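Local coordinates for protein hemagglutinin (Pseudomonas aeruginosa, PDB 6D7Y) that forms the toxic C-terminal tip of CdiA, a contact-dependent growth inhibition protein, and probably halts the growth of neighbouring bacteria that lack the matching immunity protein, at residues K24-H29 and G34-S39; R81-R84 and T90-G93. One frame throughout, in Å; residues are numbered along the deposited sequence.

Interaction 1. Residues K24-H29 and G34-S39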
# COMPACT_ATOMS: atom_id res chain seq x y z
N LYS A 24 -1.57 -1.63 -9.42
CA LYS A 24 -0.64 -0.76 -10.16
C LYS A 24 0.80 -1.06 -9.78
O LYS A 24 1.68 -1.13 -10.65
CB LYS A 24 -0.95 0.69 -9.85
CG LYS A 24 -2.34 1.10 -10.29
CD LYS A 24 -2.75 2.41 -9.65
CE LYS A 24 -4.23 2.68 -9.88
NZ LYS A 24 -4.67 3.91 -9.16
N HIS A 25 1.04 -1.28 -8.49
CA HIS A 25 2.40 -1.55 -8.02
C HIS A 25 2.94 -2.93 -8.44
O HIS A 25 4.07 -3.03 -8.93
CB HIS A 25 2.54 -1.25 -6.53
CG HIS A 25 2.57 0.23 -6.26
ND1 HIS A 25 3.74 0.94 -6.25
CD2 HIS A 25 1.57 1.13 -6.13
CE1 HIS A 25 3.46 2.22 -6.08
NE2 HIS A 25 2.15 2.36 -6.01
N ALA A 26 2.13 -3.97 -8.29
CA ALA A 26 2.52 -5.30 -8.77
C ALA A 26 2.65 -5.28 -10.31
O ALA A 26 3.44 -6.03 -10.87
CB ALA A 26 1.52 -6.34 -8.34
N GLY A 27 1.85 -4.45 -10.98
CA GLY A 27 1.92 -4.33 -12.44
C GLY A 27 3.26 -3.76 -12.93
O GLY A 27 3.83 -4.25 -13.91
N ARG A 28 3.77 -2.74 -12.24
CA ARG A 28 5.06 -2.14 -12.61
C ARG A 28 6.26 -2.87 -11.98
O ARG A 28 7.35 -2.88 -12.56
CB ARG A 28 5.13 -0.67 -12.19
CG ARG A 28 4.16 0.29 -12.87
CD ARG A 28 4.51 0.65 -14.32
NE ARG A 28 5.81 1.31 -14.45
CZ ARG A 28 6.95 0.73 -14.87
NH1 ARG A 28 8.06 1.46 -14.93
NH2 ARG A 28 6.99 -0.54 -15.25
N HIS A 29 6.08 -3.45 -10.79
CA HIS A 29 7.16 -4.13 -10.07
C HIS A 29 6.78 -5.50 -9.45
O HIS A 29 6.75 -5.65 -8.24
CB HIS A 29 7.72 -3.19 -8.98
CG HIS A 29 8.50 -2.04 -9.52
ND1 HIS A 29 9.77 -2.19 -10.05
CD2 HIS A 29 8.22 -0.72 -9.60
CE1 HIS A 29 10.23 -1.02 -10.44
NE2 HIS A 29 9.30 -0.11 -10.18
N GLY A 34 5.11 -9.33 -6.21
CA GLY A 34 4.59 -10.61 -6.69
C GLY A 34 3.44 -10.28 -7.64
O GLY A 34 2.75 -9.26 -7.47
N LYS A 35 3.23 -11.10 -8.67
CA LYS A 35 2.14 -10.85 -9.62
C LYS A 35 0.76 -10.97 -8.99
O LYS A 35 0.54 -11.83 -8.13
CB LYS A 35 2.23 -11.83 -10.79
CG LYS A 35 3.32 -11.53 -11.79
CD LYS A 35 2.96 -10.35 -12.69
CE LYS A 35 4.00 -10.10 -13.78
NZ LYS A 35 4.21 -11.27 -14.68
N VAL A 36 -0.15 -10.09 -9.39
CA VAL A 36 -1.52 -10.14 -8.94
C VAL A 36 -2.28 -10.93 -10.00
O VAL A 36 -2.15 -10.66 -11.19
CB VAL A 36 -2.15 -8.72 -8.82
CG1 VAL A 36 -3.65 -8.81 -8.52
CG2 VAL A 36 -1.45 -7.91 -7.76
N LYS A 37 -3.04 -11.92 -9.57
CA LYS A 37 -3.82 -12.72 -10.50
C LYS A 37 -5.21 -12.90 -9.94
O LYS A 37 -5.46 -12.66 -8.76
CB LYS A 37 -3.18 -14.08 -10.72
CG LYS A 37 -1.78 -14.01 -11.32
CD LYS A 37 -1.20 -15.40 -11.49
CE LYS A 37 0.20 -15.36 -12.07
NZ LYS A 37 0.75 -16.73 -12.23
N GLY A 38 -6.12 -13.31 -10.81
CA GLY A 38 -7.49 -13.55 -10.41
C GLY A 38 -8.37 -12.33 -10.43
O GLY A 38 -7.91 -11.21 -10.70
N SER A 39 -9.64 -12.57 -10.13
CA SER A 39 -10.69 -11.56 -10.08
C SER A 39 -10.33 -10.29 -9.32
O SER A 39 -9.61 -10.32 -8.32
CB SER A 39 -11.93 -12.17 -9.40
OG SER A 39 -12.93 -11.19 -9.12
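A small van der Waals contact joins the last turn of helix 17-28 to the loop that leads from helix 30-33 to helix 40-56, with Ala26 packed against Gly34 and Val36. The two segments bury 147 Å² between them, and no hydrogen bond crosses the junction. The backbones come closest at Ala26 and Lys35, whose CA atoms are 5.6 Å apart. Ala26 does the touching with its methyl alone. Ala26 CB meets Gly34 O at 3.3 Å, and the carbonyl points almost straight at the methyl, with a C=O...CB angle of about 154°. The second partner comes from a different direction, roughly at right angles to the first: Ala26 CB lies 3.4 Å from Val36 CG2, tighter than an ordinary van der Waals contact between carbons. Val36 directs its side chain at the helix with CG1 anti to the backbone N (chi1 172°), which sets CG2 beside that nitrogen and against Ala26.

Between the segments the chain turns at His29 from helix 17-28 straight into the short helix 30-33, a helix-helix corner. His29 is both the first residue to depart from helical geometry after helix 17-28 and the N-cap of helix 30-33, where its ND1 hydrogen-bonds Glu31. Gly34 then ends that short helix with a positive phi of 84°, a conformation in which a side chain would collide with the carbonyl oxygen of the residue before. From there the loop runs extended past Ala26, with Lys35 turning its side chain away. Trp33 of helix 30-33 also packs on Ala26, while Val36 leans on Trp43 and Gln46 of helix 40-56. Beyond Val36, the Lys37 carbonyl takes a hydrogen bond from Gln46 NE2.

Interaction 2. Residues R81-R84 and T90-G93; sequences RGVR and TFKG
Arg84 and Lys92 run alongside each other from adjacent strands, their aliphatic parts heading off in a common direction and meeting at 3.7 Å between Arg84 CD and Lys92 CG. Both start out with CG anti to the backbone N (chi1 174° and 171°), but they bend at different places: Lys92 at chi2, Arg84 further out at chi3. The arginine's bend carries its guanidinium away from Lys92, and NE forms a salt bridge with Glu74 of the neighbouring strand 71-76. Closer to the backbone, Lys92 CB sits 3.3 Å from Arg84 O.

Strands 82-86 and 91-95 form an antiparallel beta hairpin at one edge of the four-stranded sheet, with 91-95 the outer strand, and a classic beta bulge interrupts it here, with Lys92 and Gly93 both opposite Arg84. Arg84 N donates to Gly93 O at 2.8 Å, nearly in line with the carbonyl. Arg84 O in turn is gripped twice, by Lys92 N at 2.9 Å and Gly93 N at 3.1 Å, both donors tilted out of the carbonyl plane to the same face. Lys92, the first bulge residue, has psi -52°, near helical values, as is usual at that position of a classic bulge.

Val83 and Phe91 occupy the other side of the hairpin. Val83 CG1 approaches the ring obliquely, 4.3 Å from Phe91 CE1, and Gly93 N lies 3.5 Å above one face of the Phe91 ring, toward its rim. Phe94 stacks edge-to-face with Phe91, while Val83 packs on Phe51 and Ile54 of helix 40-56.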
# COMPACT_ATOMS: atom_id res chain seq x y z
N ARG A 81 9.07 -3.04 -0.54
CA ARG A 81 7.69 -2.69 -0.30
C ARG A 81 7.59 -1.62 0.78
O ARG A 81 8.41 -1.55 1.70
CB ARG A 81 6.90 -3.91 0.16
CG ARG A 81 6.86 -5.06 -0.82
CD ARG A 81 6.08 -6.22 -0.21
NE ARG A 81 6.75 -6.75 0.98
CZ ARG A 81 6.20 -7.57 1.87
NH1 ARG A 81 4.94 -7.98 1.76
NH2 ARG A 81 6.93 -8.01 2.88
N GLY A 82 6.56 -0.81 0.70
CA GLY A 82 6.36 0.20 1.68
C GLY A 82 4.92 0.66 1.69
O GLY A 82 4.18 0.40 0.74
N VAL A 83 4.54 1.35 2.76
CA VAL A 83 3.17 1.91 2.92
C VAL A 83 3.27 3.38 3.28
O VAL A 83 4.14 3.79 4.05
CB VAL A 83 2.39 1.17 4.01
CG1 VAL A 83 1.10 1.90 4.38
CG2 VAL A 83 2.06 -0.24 3.54
N ARG A 84 2.37 4.17 2.69
CA ARG A 84 2.27 5.58 2.93
C ARG A 84 0.88 5.82 3.49
O ARG A 84 -0.11 5.35 2.93
CB ARG A 84 2.46 6.37 1.65
CG ARG A 84 2.23 7.88 1.76
CD ARG A 84 2.53 8.56 0.43
NE ARG A 84 3.97 8.70 0.21
CZ ARG A 84 4.57 8.89 -0.97
NH1 ARG A 84 3.87 8.84 -2.09
NH2 ARG A 84 5.91 9.03 -1.02
N THR A 90 -4.94 7.37 7.87
CA THR A 90 -5.64 6.69 6.78
C THR A 90 -4.67 6.27 5.69
O THR A 90 -3.65 6.91 5.46
CB THR A 90 -6.76 7.54 6.16
OG1 THR A 90 -6.25 8.77 5.63
CG2 THR A 90 -7.89 7.81 7.17
N PHE A 91 -5.02 5.17 5.01
CA PHE A 91 -4.20 4.66 3.93
C PHE A 91 -4.12 5.63 2.75
O PHE A 91 -5.14 6.14 2.31
CB PHE A 91 -4.76 3.33 3.44
CG PHE A 91 -3.98 2.73 2.33
CD1 PHE A 91 -2.81 2.02 2.59
CD2 PHE A 91 -4.39 2.88 0.99
CE1 PHE A 91 -2.09 1.47 1.57
CE2 PHE A 91 -3.65 2.34 -0.02
CZ PHE A 91 -2.50 1.62 0.26
N LYS A 92 -2.91 5.90 2.27
CA LYS A 92 -2.71 6.76 1.09
C LYS A 92 -2.33 5.87 -0.10
O LYS A 92 -2.92 5.97 -1.18
CB LYS A 92 -1.63 7.82 1.34
CG LYS A 92 -1.19 8.61 0.12
CD LYS A 92 -2.32 9.42 -0.45
CE LYS A 92 -1.82 10.38 -1.53
NZ LYS A 92 -2.97 11.24 -1.91
N GLY A 93 -1.33 5.03 0.09
CA GLY A 93 -0.92 4.16 -0.99
C GLY A 93 0.27 3.29 -0.64
O GLY A 93 0.83 3.37 0.45

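Overall arrangement
Interaction 1 closes before interaction 2 opens, so the two follow in series: the first belongs to the mainly helical N-terminal half, the second to the antiparallel sheet that completes the chain. Their centres are 16 Å apart and their nearest atoms about 6 Å, without touching. Residues in and beside the segments link the two regions. His25 hydrogen-bonds Asp96, just past strand 91-95, and Trp33 packs on both Ala26 and Arg81. Helix 40-56 serves both contacts, receiving Val36 from one and Val83 from the other. Together they tie helices and a four-stranded antiparallel meander into one compact domain, the toxic tip of CdiA.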